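Local coordinates for protein UDP-galactopyranose mutase (Deinococcus radiodurans, PDB 3HDQ) that probably interconverts UDP-galactopyranose and UDP-galactofuranose with FAD as cofactor, captured here in its oxidized form with the UDP-galactose substrate bound, at residues 177-182 / 294-299; 275-280 / 323-328; 184-189 / 335-340. All blocks are in the same frame, centred on the assembly; numbering follows the deposited sequence.

All three contacts are partly buried. The centre of contact 2 lies about 13 Å from the centre of the chain, the nearest of the three; it pairs two strands of the mixed sheet, and its backbone hydrogen bonds and the charged face carrying Glu278, Arg280 and Arg328 contrast with the sparser packing of the others. Contacts 1 and 3 touch the substrate: contact 1 sets helix 159-184 against strand 294-296 around the uracil, while contact 3 brings the loop leaving that helix to the C-terminal end of strand 320-336, which contact 2 also uses. Contact 1 has one hydrogen bond between its segments, contact 3 none. A salt bridge from Arg181 to Asp187 joins contacts 1 and 3.

Contact 1 (177-182 / 294-299); sequences RGYTRK and TVNYPN. With GDU (galactose-uridine-5'-diphosphate), chain K.
Lys182 NZ is gripped by three backbone carbonyls: Tyr297 O, 2.7 Å from NZ at a C=O...N angle of 164°, and Tyr301 O and Tyr303 O. This pins helix 159-184 to the end of strand 294-296, the first strand of a beta hairpin, and together they wall the uracil part of the substrate pocket. Tyr179 CG stands anti to the backbone N (chi1 -172°), which carries the ring out to the nucleotide. Uracil covers one face of the Tyr179 ring, with GDU N3 3.3 Å from Tyr179 CG, while Tyr179 CE1 meets Asn296 CG obliquely at 3.8 Å. Asn296 ND2 donates to GDU O4 at 3.1 Å. With a leucine in place of Tyr179, the uracil would probably lose its flat aromatic support, and the water shared by Tyr179 OH and GDU O1A would lose a partner. At its root, Tyr179 CB packs on Pro298 CB at 4.0 Å, with Pro298 CA at the ring edge. Gly178, with no side chain, lets the backbones come together, and its CA makes a C-H...O contact of 3.3 Å with Pro298 O. Thr180 OG1 accepts a 3.0 Å hydrogen bond from the ribose hydroxyl GDU O2D.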
loop_
_atom_site.group_PDB
_atom_site.type_symbol
_atom_site.label_atom_id
_atom_site.label_comp_id
_atom_site.label_asym_id
_atom_site.label_seq_id
_atom_site.Cartn_x
_atom_site.Cartn_y
_atom_site.Cartn_z
ATOM N N ARG A 177 -1.371 37.526 -11.128
ATOM C CA ARG A 177 -0.459 37.566 -12.266
ATOM C C ARG A 177 0.778 36.703 -12.055
ATOM O O ARG A 177 1.052 35.803 -12.853
ATOM C CB ARG A 177 -0.043 38.991 -12.618
ATOM C CG ARG A 177 0.746 39.062 -13.929
ATOM C CD ARG A 177 1.126 40.478 -14.309
ATOM N NE ARG A 177 1.847 41.146 -13.230
ATOM C CZ ARG A 177 2.671 42.176 -13.409
ATOM N NH1 ARG A 177 2.889 42.651 -14.634
ATOM N NH2 ARG A 177 3.289 42.723 -12.368
ATOM N N GLY A 178 1.523 36.980 -10.990
ATOM C CA GLY A 178 2.745 36.241 -10.706
ATOM C C GLY A 178 2.535 34.738 -10.508
ATOM O O GLY A 178 3.317 33.924 -11.000
ATOM N N TYR A 179 1.481 34.372 -9.780
ATOM C CA TYR A 179 1.206 32.965 -9.489
ATOM C C TYR A 179 0.924 32.211 -10.783
ATOM O O TYR A 179 1.516 31.151 -11.055
ATOM C CB TYR A 179 0.005 32.834 -8.547
ATOM C CG TYR A 179 -0.223 31.426 -8.053
ATOM C CD1 TYR A 179 0.181 31.049 -6.778
ATOM C CD2 TYR A 179 -0.827 30.462 -8.866
ATOM C CE1 TYR A 179 -0.011 29.760 -6.316
ATOM C CE2 TYR A 179 -1.022 29.167 -8.415
ATOM C CZ TYR A 179 -0.616 28.826 -7.133
ATOM O OH TYR A 179 -0.804 27.556 -6.658
ATOM N N THR A 180 0.009 32.780 -11.566
ATOM C CA THR A 180 -0.391 32.239 -12.850
ATOM C C THR A 180 0.794 32.084 -13.809
ATOM O O THR A 180 1.000 31.004 -14.368
ATOM C CB THR A 180 -1.498 33.095 -13.473
ATOM O OG1 THR A 180 -2.572 33.222 -12.530
ATOM C CG2 THR A 180 -2.022 32.453 -14.749
ATOM N N ARG A 181 1.586 33.137 -13.977
ATOM C CA ARG A 181 2.760 33.060 -14.843
ATOM C C ARG A 181 3.644 31.909 -14.417
ATOM O O ARG A 181 4.134 31.146 -15.260
ATOM C CB ARG A 181 3.564 34.365 -14.816
ATOM C CG ARG A 181 2.867 35.550 -15.504
ATOM C CD ARG A 181 3.702 36.847 -15.460
ATOM N NE ARG A 181 3.063 37.897 -16.250
ATOM C CZ ARG A 181 3.570 39.112 -16.455
ATOM N NH1 ARG A 181 4.734 39.444 -15.917
ATOM N NH2 ARG A 181 2.909 39.992 -17.203
ATOM N N LYS A 182 3.837 31.777 -13.106
ATOM C CA LYS A 182 4.712 30.733 -12.569
ATOM C C LYS A 182 4.112 29.323 -12.758
ATOM O O LYS A 182 4.797 28.410 -13.217
ATOM C CB LYS A 182 5.039 31.013 -11.102
ATOM C CG LYS A 182 6.149 30.150 -10.533
ATOM C CD LYS A 182 6.737 30.751 -9.244
ATOM C CE LYS A 182 5.712 30.822 -8.122
ATOM N NZ LYS A 182 6.309 31.382 -6.874
ATOM N N THR A 294 -1.957 25.109 3.504
ATOM C CA THR A 294 -1.152 25.513 2.361
ATOM C C THR A 294 -0.851 27.008 2.386
ATOM O O THR A 294 -1.740 27.829 2.639
ATOM C CB THR A 294 -1.881 25.172 1.033
ATOM O OG1 THR A 294 -2.116 23.760 0.960
ATOM C CG2 THR A 294 -1.065 25.611 -0.176
ATOM N N VAL A 295 0.405 27.356 2.120
ATOM C CA VAL A 295 0.789 28.739 1.895
ATOM C C VAL A 295 1.150 28.919 0.422
ATOM O O VAL A 295 2.028 28.206 -0.081
ATOM C CB VAL A 295 2.030 29.144 2.736
ATOM C CG1 VAL A 295 2.467 30.553 2.372
ATOM C CG2 VAL A 295 1.751 29.044 4.215
ATOM N N ASN A 296 0.487 29.860 -0.260
ATOM C CA ASN A 296 0.798 30.173 -1.668
ATOM C C ASN A 296 1.865 31.254 -1.795
ATOM O O ASN A 296 1.966 32.131 -0.939
ATOM C CB ASN A 296 -0.454 30.606 -2.453
ATOM C CG ASN A 296 -1.399 29.451 -2.754
ATOM O OD1 ASN A 296 -1.115 28.291 -2.431
ATOM N ND2 ASN A 296 -2.534 29.762 -3.370
ATOM N N TYR A 297 2.644 31.203 -2.873
ATOM C CA TYR A 297 3.697 32.188 -3.113
ATOM C C TYR A 297 3.588 32.815 -4.497
ATOM O O TYR A 297 4.291 32.418 -5.415
ATOM C CB TYR A 297 5.075 31.553 -2.933
ATOM C CG TYR A 297 5.393 31.234 -1.492
ATOM C CD1 TYR A 297 5.176 29.964 -0.978
ATOM C CD2 TYR A 297 5.901 32.213 -0.637
ATOM C CE1 TYR A 297 5.463 29.670 0.349
ATOM C CE2 TYR A 297 6.193 31.924 0.695
ATOM C CZ TYR A 297 5.974 30.651 1.177
ATOM O OH TYR A 297 6.254 30.357 2.492
ATOM N N PRO A 298 2.717 33.820 -4.645
ATOM C CA PRO A 298 2.462 34.383 -5.972
ATOM C C PRO A 298 3.657 35.140 -6.531
ATOM O O PRO A 298 3.753 35.268 -7.752
ATOM C CB PRO A 298 1.316 35.376 -5.727
ATOM C CG PRO A 298 0.818 35.100 -4.359
ATOM C CD PRO A 298 1.956 34.510 -3.595
ATOM N N ASN A 299 4.542 35.626 -5.658
ATOM C CA ASN A 299 5.552 36.614 -6.043
ATOM C C ASN A 299 6.978 36.276 -5.612
ATOM O O ASN A 299 7.861 37.119 -5.713
ATOM C CB ASN A 299 5.180 37.990 -5.458
ATOM C CG ASN A 299 3.782 38.416 -5.836
ATOM O OD1 ASN A 299 3.346 38.206 -6.972
ATOM N ND2 ASN A 299 3.060 39.005 -4.886
HETATM N N1 GDU K . -4.427 31.415 -8.597
HETATM C C2 GDU K . -3.655 32.345 -8.275
HETATM N N3 GDU K . -3.119 32.775 -7.214
HETATM C C4 GDU K . -3.441 32.048 -6.130
HETATM C C5 GDU K . -4.351 30.893 -6.316
HETATM C C6 GDU K . -4.804 30.619 -7.555
HETATM O O2 GDU K . -3.267 33.119 -9.401
HETATM O O4 GDU K . -2.974 32.314 -5.024
HETATM C C1D GDU K . -4.858 31.146 -9.939
HETATM C C2D GDU K . -3.905 30.362 -10.873
HETATM O O2D GDU K . -4.115 30.666 -12.247
HETATM C C3D GDU K . -4.292 28.938 -10.531
HETATM C C4D GDU K . -5.811 29.092 -10.564
HETATM O O4D GDU K . -6.079 30.386 -10.014
HETATM O O3D GDU K . -3.787 28.019 -11.497
HETATM C C5D GDU K . -6.621 27.921 -10.029
HETATM O O5D GDU K . -6.251 27.849 -8.639
HETATM P PA GDU K . -6.221 26.472 -7.832
HETATM O O1A GDU K . -6.120 26.795 -6.382
HETATM O O2A GDU K . -7.491 25.772 -8.084
HETATM O O3A GDU K . -4.928 25.633 -8.215
HETATM P PB GDU K . -4.870 24.054 -8.109
HETATM O O1B GDU K . -3.498 23.782 -8.602
HETATM O O2B GDU K . -5.803 23.287 -8.971
HETATM O O3B GDU K . -4.926 23.506 -6.601
HETATM C "C1'" GDU K . -5.211 22.215 -6.026
HETATM C "C2'" GDU K . -6.739 22.054 -5.887
HETATM C "C3'" GDU K . -7.242 23.352 -5.213
HETATM C "C4'" GDU K . -6.713 23.359 -3.747
HETATM C "C5'" GDU K . -5.173 23.152 -3.775
HETATM C "C6'" GDU K . -4.561 22.851 -2.378
HETATM O "O2'" GDU K . -7.362 21.777 -7.155
HETATM O "O3'" GDU K . -8.685 23.392 -5.288
HETATM O "O4'" GDU K . -7.377 22.297 -3.029
HETATM O "O5'" GDU K . -4.603 22.194 -4.711
HETATM O "O6'" GDU K . -3.972 24.023 -1.764
HETATM O O HOH W 1 1.216 37.700 -8.328
HETATM O O HOH W 2 -3.669 27.444 -5.464
#

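Contact 2 (275-280 / 323-328); sequences RSLEFR and VYEYPR
Strands 274-284 and 320-336 are antiparallel neighbours at one border of the mixed sheet, and segments 275-280 and 323-328 run in register there, Ser276 facing Arg328, Glu278 facing Tyr326 and Arg280 facing Tyr324 as hydrogen-bonded pairs. Each pair exchanges two backbone bonds, such as Glu278 N to Tyr326 O at 2.7 Å. The face bearing these residues holds a salt-bridge network centred on the carboxylate of Glu278. Arg328 comes side-on and gives both NE and NH2 to Glu278 OE1, the latter at 2.9 Å, with the guanidinium and carboxylate planes turned 59° apart. In one of its two conformers Arg280 does the same to the other oxygen, its NE lying 2.8 Å from Glu278 OE2. In that conformer its guanidinium also lies flat on the Tyr326 ring, a cation-pi stack with Arg280 CZ 4.1 Å from the ring centroid and the planes 25° apart.

The opposite face is different: Leu277 CD2 packs on Pro327 CA at 3.7 Å and Phe279 CD2 rests beside Glu325 CG. Leu277 and Glu325 touch FAD, and Glu325 OE1 makes a salt bridge to Arg305, a residue that binds the substrate. With two N-H donors from one arginine on each oxygen, the Glu278 carboxylate probably balances part of the charge of both guanidinium groups, holding Arg280 NH2, in that conformer, 3.7 Å from Arg328 NH2.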
loop_
_atom_site.group_PDB
_atom_site.type_symbol
_atom_site.label_atom_id
_atom_site.label_comp_id
_atom_site.label_asym_id
_atom_site.label_seq_id
_atom_site.Cartn_x
_atom_site.Cartn_y
_atom_site.Cartn_z
ATOM N N ARG A 275 0.220 20.557 -18.373
ATOM C CA ARG A 275 1.215 21.089 -17.461
ATOM C C ARG A 275 1.583 20.022 -16.424
ATOM O O ARG A 275 0.733 19.246 -16.000
ATOM C CB ARG A 275 0.687 22.357 -16.799
ATOM C CG ARG A 275 1.750 23.141 -16.054
ATOM C CD ARG A 275 2.764 23.776 -16.991
ATOM N NE ARG A 275 3.474 24.825 -16.273
ATOM C CZ ARG A 275 4.623 25.374 -16.649
ATOM N NH1 ARG A 275 5.240 24.981 -17.756
ATOM N NH2 ARG A 275 5.156 26.328 -15.903
ATOM N N SER A 276 2.852 19.971 -16.038
ATOM C CA SER A 276 3.323 18.975 -15.082
ATOM C C SER A 276 3.842 19.645 -13.804
ATOM O O SER A 276 3.842 20.866 -13.697
ATOM C CB SER A 276 4.419 18.119 -15.723
ATOM O OG SER A 276 4.655 16.922 -14.993
ATOM N N LEU A 277 4.295 18.838 -12.848
ATOM C CA LEU A 277 4.811 19.336 -11.574
ATOM C C LEU A 277 5.984 18.505 -11.104
ATOM O O LEU A 277 6.066 17.316 -11.391
ATOM C CB LEU A 277 3.737 19.276 -10.485
ATOM C CG LEU A 277 2.554 20.204 -10.704
ATOM C CD1 LEU A 277 1.423 19.880 -9.749
ATOM C CD2 LEU A 277 3.010 21.652 -10.574
ATOM N N GLU A 278 6.883 19.137 -10.360
ATOM C CA GLU A 278 7.889 18.402 -9.614
ATOM C C GLU A 278 7.659 18.648 -8.130
ATOM O O GLU A 278 7.492 19.785 -7.705
ATOM C CB GLU A 278 9.294 18.822 -10.017
ATOM C CG GLU A 278 10.373 18.184 -9.158
ATOM C CD GLU A 278 11.720 18.856 -9.317
ATOM O OE1 GLU A 278 11.914 19.572 -10.321
ATOM O OE2 GLU A 278 12.584 18.671 -8.437
ATOM N N PHE A 279 7.642 17.576 -7.350
ATOM C CA PHE A 279 7.339 17.674 -5.932
ATOM C C PHE A 279 8.583 17.451 -5.106
ATOM O O PHE A 279 9.287 16.469 -5.300
ATOM C CB PHE A 279 6.289 16.630 -5.536
ATOM C CG PHE A 279 5.050 16.658 -6.385
ATOM C CD1 PHE A 279 4.912 15.793 -7.459
ATOM C CD2 PHE A 279 4.030 17.550 -6.113
ATOM C CE1 PHE A 279 3.772 15.806 -8.244
ATOM C CE2 PHE A 279 2.882 17.580 -6.892
ATOM C CZ PHE A 279 2.749 16.705 -7.961
ATOM N N ARG A 280 8.863 18.366 -4.185
ATOM C CA ARG A 280 9.946 18.147 -3.252
ATOM C C ARG A 280 9.409 17.980 -1.834
ATOM O O ARG A 280 8.882 18.911 -1.217
ATOM C CB ARG A 280 11.014 19.238 -3.364
ATOM C CG ARG A 280 11.909 19.018 -4.571
ATOM C CD ARG A 280 12.849 20.172 -4.824
ATOM N NE ARG A 280 13.135 20.294 -6.250
ATOM C CZ ARG A 280 13.941 21.205 -6.780
ATOM N NH1 ARG A 280 14.563 22.081 -6.000
ATOM N NH2 ARG A 280 14.128 21.236 -8.092
ATOM N N VAL A 323 5.345 19.322 1.457
ATOM C CA VAL A 323 5.720 19.241 0.055
ATOM C C VAL A 323 5.743 20.622 -0.607
ATOM O O VAL A 323 4.826 21.432 -0.419
ATOM C CB VAL A 323 4.769 18.315 -0.739
ATOM C CG1 VAL A 323 3.350 18.885 -0.760
ATOM C CG2 VAL A 323 5.293 18.113 -2.153
ATOM N N TYR A 324 6.805 20.871 -1.370
ATOM C CA TYR A 324 6.940 22.046 -2.234
ATOM C C TYR A 324 6.696 21.654 -3.693
ATOM O O TYR A 324 7.307 20.712 -4.192
ATOM C CB TYR A 324 8.353 22.618 -2.121
ATOM C CG TYR A 324 8.672 23.209 -0.760
ATOM C CD1 TYR A 324 8.553 24.572 -0.532
ATOM C CD2 TYR A 324 9.096 22.402 0.291
ATOM C CE1 TYR A 324 8.844 25.115 0.703
ATOM C CE2 TYR A 324 9.393 22.939 1.538
ATOM C CZ TYR A 324 9.263 24.297 1.735
ATOM O OH TYR A 324 9.541 24.847 2.962
ATOM N N GLU A 325 5.813 22.380 -4.376
ATOM C CA GLU A 325 5.516 22.106 -5.779
ATOM C C GLU A 325 6.207 23.063 -6.752
ATOM O O GLU A 325 6.035 24.280 -6.677
ATOM C CB GLU A 325 4.013 22.168 -6.041
ATOM C CG GLU A 325 3.198 21.100 -5.381
ATOM C CD GLU A 325 1.720 21.400 -5.480
ATOM O OE1 GLU A 325 1.102 21.628 -4.423
ATOM O OE2 GLU A 325 1.185 21.437 -6.611
ATOM N N TYR A 326 6.959 22.494 -7.686
ATOM C CA TYR A 326 7.560 23.267 -8.767
ATOM C C TYR A 326 6.872 22.957 -10.105
ATOM O O TYR A 326 6.890 21.818 -10.567
ATOM C CB TYR A 326 9.055 22.956 -8.872
ATOM C CG TYR A 326 9.844 23.217 -7.603
ATOM C CD1 TYR A 326 9.690 22.407 -6.481
ATOM C CD2 TYR A 326 10.757 24.266 -7.533
ATOM C CE1 TYR A 326 10.415 22.645 -5.316
ATOM C CE2 TYR A 326 11.491 24.512 -6.371
ATOM C CZ TYR A 326 11.318 23.698 -5.267
ATOM O OH TYR A 326 12.046 23.937 -4.114
ATOM N N PRO A 327 6.262 23.972 -10.730
ATOM C CA PRO A 327 5.646 23.835 -12.060
ATOM C C PRO A 327 6.661 23.371 -13.097
ATOM O O PRO A 327 7.772 23.899 -13.130
ATOM C CB PRO A 327 5.196 25.259 -12.389
ATOM C CG PRO A 327 5.047 25.929 -11.056
ATOM C CD PRO A 327 6.132 25.333 -10.191
ATOM N N ARG A 328 6.283 22.398 -13.926
ATOM C CA ARG A 328 7.165 21.888 -14.973
ATOM C C ARG A 328 6.460 21.828 -16.331
ATOM O O ARG A 328 5.296 21.447 -16.428
ATOM C CB ARG A 328 7.689 20.496 -14.600
ATOM C CG ARG A 328 8.644 20.479 -13.424
ATOM C CD ARG A 328 9.997 21.099 -13.776
ATOM N NE ARG A 328 10.872 21.218 -12.606
ATOM C CZ ARG A 328 11.204 22.369 -12.022
ATOM N NH1 ARG A 328 10.740 23.510 -12.507
ATOM N NH2 ARG A 328 12.003 22.388 -10.954
#

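Contact 3 (184-189 / 335-340). With GDU (galactose-uridine-5'-diphosphate), chain K.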
loop_
_atom_site.group_PDB
_atom_site.type_symbol
_atom_site.label_atom_id
_atom_site.label_comp_id
_atom_site.label_asym_id
_atom_site.label_seq_id
_atom_site.Cartn_x
_atom_site.Cartn_y
_atom_site.Cartn_z
ATOM N N TRP A 184 1.648 28.238 -14.924
ATOM C CA TRP A 184 1.348 27.787 -16.291
ATOM C C TRP A 184 2.445 28.063 -17.310
ATOM O O TRP A 184 2.496 27.436 -18.372
ATOM C CB TRP A 184 0.060 28.426 -16.773
ATOM C CG TRP A 184 -1.076 28.090 -15.905
ATOM C CD1 TRP A 184 -1.543 28.813 -14.850
ATOM C CD2 TRP A 184 -1.893 26.924 -15.992
ATOM N NE1 TRP A 184 -2.613 28.176 -14.276
ATOM C CE2 TRP A 184 -2.849 27.010 -14.957
ATOM C CE3 TRP A 184 -1.912 25.813 -16.841
ATOM C CZ2 TRP A 184 -3.822 26.033 -14.755
ATOM C CZ3 TRP A 184 -2.878 24.836 -16.635
ATOM C CH2 TRP A 184 -3.818 24.957 -15.604
ATOM N N GLY A 185 3.322 29.006 -16.994
ATOM C CA GLY A 185 4.306 29.448 -17.960
ATOM C C GLY A 185 3.623 30.327 -18.986
ATOM O O GLY A 185 4.175 30.583 -20.050
ATOM N N LEU A 186 2.412 30.776 -18.656
ATOM C CA LEU A 186 1.646 31.704 -19.479
ATOM C C LEU A 186 1.176 32.901 -18.640
ATOM O O LEU A 186 0.939 32.765 -17.439
ATOM C CB LEU A 186 0.401 31.010 -20.052
ATOM C CG LEU A 186 0.398 30.212 -21.365
ATOM C CD1 LEU A 186 1.576 30.601 -22.255
ATOM C CD2 LEU A 186 0.379 28.716 -21.119
ATOM N N ASP A 187 1.030 34.068 -19.263
ATOM C CA ASP A 187 0.348 35.191 -18.622
ATOM C C ASP A 187 -1.138 34.858 -18.593
ATOM O O ASP A 187 -1.620 34.135 -19.465
ATOM C CB ASP A 187 0.571 36.490 -19.405
ATOM C CG ASP A 187 -0.018 37.711 -18.705
ATOM O OD1 ASP A 187 0.686 38.312 -17.870
ATOM O OD2 ASP A 187 -1.182 38.079 -18.993
ATOM N N PRO A 188 -1.866 35.364 -17.582
ATOM C CA PRO A 188 -3.317 35.159 -17.517
ATOM C C PRO A 188 -4.039 35.623 -18.783
ATOM O O PRO A 188 -5.143 35.162 -19.046
ATOM C CB PRO A 188 -3.736 36.033 -16.332
ATOM C CG PRO A 188 -2.550 36.067 -15.465
ATOM C CD PRO A 188 -1.358 36.057 -16.388
ATOM N N SER A 189 -3.440 36.543 -19.534
ATOM C CA SER A 189 -4.042 36.982 -20.794
ATOM C C SER A 189 -4.123 35.819 -21.788
ATOM O O SER A 189 -5.005 35.790 -22.643
ATOM C CB SER A 189 -3.262 38.150 -21.402
ATOM O OG SER A 189 -1.917 37.786 -21.671
ATOM N N TYR A 335 -2.360 18.753 -15.517
ATOM C CA TYR A 335 -3.331 19.802 -15.821
ATOM C C TYR A 335 -3.516 19.972 -17.325
ATOM O O TYR A 335 -2.538 20.141 -18.050
ATOM C CB TYR A 335 -2.833 21.159 -15.320
ATOM C CG TYR A 335 -2.573 21.311 -13.832
ATOM C CD1 TYR A 335 -1.373 20.901 -13.270
ATOM C CD2 TYR A 335 -3.513 21.919 -13.003
ATOM C CE1 TYR A 335 -1.130 21.060 -11.927
ATOM C CE2 TYR A 335 -3.276 22.083 -11.656
ATOM C CZ TYR A 335 -2.084 21.655 -11.123
ATOM O OH TYR A 335 -1.842 21.811 -9.783
ATOM N N PRO A 336 -4.770 19.978 -17.797
ATOM C CA PRO A 336 -4.981 20.528 -19.135
ATOM C C PRO A 336 -4.671 22.023 -19.074
ATOM O O PRO A 336 -4.676 22.595 -17.977
ATOM C CB PRO A 336 -6.487 20.335 -19.372
ATOM C CG PRO A 336 -6.988 19.510 -18.226
ATOM C CD PRO A 336 -6.034 19.699 -17.101
ATOM N N VAL A 337 -4.421 22.644 -20.222
ATOM C CA VAL A 337 -4.079 24.062 -20.283
ATOM C C VAL A 337 -5.161 24.856 -21.037
ATOM O O VAL A 337 -5.021 25.131 -22.226
ATOM C CB VAL A 337 -2.706 24.255 -20.963
ATOM C CG1 VAL A 337 -2.286 25.721 -20.950
ATOM C CG2 VAL A 337 -1.654 23.379 -20.284
ATOM N N PRO A 338 -6.244 25.234 -20.337
ATOM C CA PRO A 338 -7.382 25.860 -21.016
ATOM C C PRO A 338 -7.022 27.208 -21.671
ATOM O O PRO A 338 -6.727 28.182 -20.985
ATOM C CB PRO A 338 -8.409 26.043 -19.882
ATOM C CG PRO A 338 -7.951 25.112 -18.797
ATOM C CD PRO A 338 -6.470 25.138 -18.885
ATOM N N ARG A 339 -7.024 27.226 -23.000
ATOM C CA ARG A 339 -6.846 28.429 -23.809
ATOM C C ARG A 339 -7.239 28.038 -25.228
ATOM O O ARG A 339 -7.198 26.857 -25.576
ATOM C CB ARG A 339 -5.400 28.928 -23.766
ATOM C CG ARG A 339 -4.383 27.920 -24.221
ATOM C CD ARG A 339 -2.979 28.348 -23.842
ATOM N NE ARG A 339 -2.598 29.647 -24.398
ATOM C CZ ARG A 339 -1.563 29.822 -25.213
ATOM N NH1 ARG A 339 -0.826 28.780 -25.563
ATOM N NH2 ARG A 339 -1.259 31.028 -25.678
ATOM N N PRO A 340 -7.626 29.024 -26.054
ATOM C CA PRO A 340 -8.162 28.757 -27.403
ATOM C C PRO A 340 -7.284 27.845 -28.286
ATOM O O PRO A 340 -7.844 26.964 -28.939
ATOM C CB PRO A 340 -8.290 30.159 -28.010
ATOM C CG PRO A 340 -8.457 31.067 -26.812
ATOM C CD PRO A 340 -7.572 30.467 -25.756
HETATM N N1 GDU K . -4.427 31.415 -8.597
HETATM C C2 GDU K . -3.655 32.345 -8.275
HETATM N N3 GDU K . -3.119 32.775 -7.214
HETATM C C4 GDU K . -3.441 32.048 -6.130
HETATM C C5 GDU K . -4.351 30.893 -6.316
HETATM C C6 GDU K . -4.804 30.619 -7.555
HETATM O O2 GDU K . -3.267 33.119 -9.401
HETATM O O4 GDU K . -2.974 32.314 -5.024
HETATM C C1D GDU K . -4.858 31.146 -9.939
HETATM C C2D GDU K . -3.905 30.362 -10.873
HETATM O O2D GDU K . -4.115 30.666 -12.247
HETATM C C3D GDU K . -4.292 28.938 -10.531
HETATM C C4D GDU K . -5.811 29.092 -10.564
HETATM O O4D GDU K . -6.079 30.386 -10.014
HETATM O O3D GDU K . -3.787 28.019 -11.497
HETATM C C5D GDU K . -6.621 27.921 -10.029
HETATM O O5D GDU K . -6.251 27.849 -8.639
HETATM P PA GDU K . -6.221 26.472 -7.832
HETATM O O1A GDU K . -6.120 26.795 -6.382
HETATM O O2A GDU K . -7.491 25.772 -8.084
HETATM O O3A GDU K . -4.928 25.633 -8.215
HETATM P PB GDU K . -4.870 24.054 -8.109
HETATM O O1B GDU K . -3.498 23.782 -8.602
HETATM O O2B GDU K . -5.803 23.287 -8.971
HETATM O O3B GDU K . -4.926 23.506 -6.601
HETATM C "C1'" GDU K . -5.211 22.215 -6.026
HETATM C "C2'" GDU K . -6.739 22.054 -5.887
HETATM C "C3'" GDU K . -7.242 23.352 -5.213
HETATM C "C4'" GDU K . -6.713 23.359 -3.747
HETATM C "C5'" GDU K . -5.173 23.152 -3.775
HETATM C "C6'" GDU K . -4.561 22.851 -2.378
HETATM O "O2'" GDU K . -7.362 21.777 -7.155
HETATM O "O3'" GDU K . -8.685 23.392 -5.288
HETATM O "O4'" GDU K . -7.377 22.297 -3.029
HETATM O "O5'" GDU K . -4.603 22.194 -4.711
HETATM O "O6'" GDU K . -3.972 24.023 -1.764
#
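Trp184 reaches from the end of helix 159-184 across to 335-340. From CB, the first torsion sets CG anti to the carbonyl carbon (chi1 -59°), and the indole then lies between the nucleotide and residues 335-340. On the pyrrole side, CD1 runs past the two ribose hydroxyls, and NE1 donates to GDU O3D at 3.0 Å with an N-H...O angle of 144°. On the benzene side, CE3 faces Val337 CG1, and the ring edge at CZ3 meets Pro336 O, 3.2 Å from CZ3. CZ3 also touches Tyr335 CB at 3.9 Å. Furthest out, CH2 rests against Pro338 CD at 4.2 Å.

Here the loop that follows the helix, begun by Gly185 with positive phi, meets the end of strand 320-336 at the substrate pocket. Both aromatic residues of this junction bind the substrate: the Tyr335 ring, inclined 73° to the six-membered ring of Trp184, extends along the pocket until its OH donates to the diphosphate oxygen GDU O1B at 2.8 Å. Tyr335 also touches FAD.

Further along, Leu186 CD2 meets Val337 CG1 at 4.0 Å as the two side chains cross at about a right angle. Leu186 CG sits over the centre of the Arg339 guanidinium, whose NE is bonded to Glu190 O. Asp187 closes an Asx turn: its OD2 takes Ser189 N at 2.8 Å from one face of the carboxylate and Ser189 OG from the other, while OD1 pairs with Arg181.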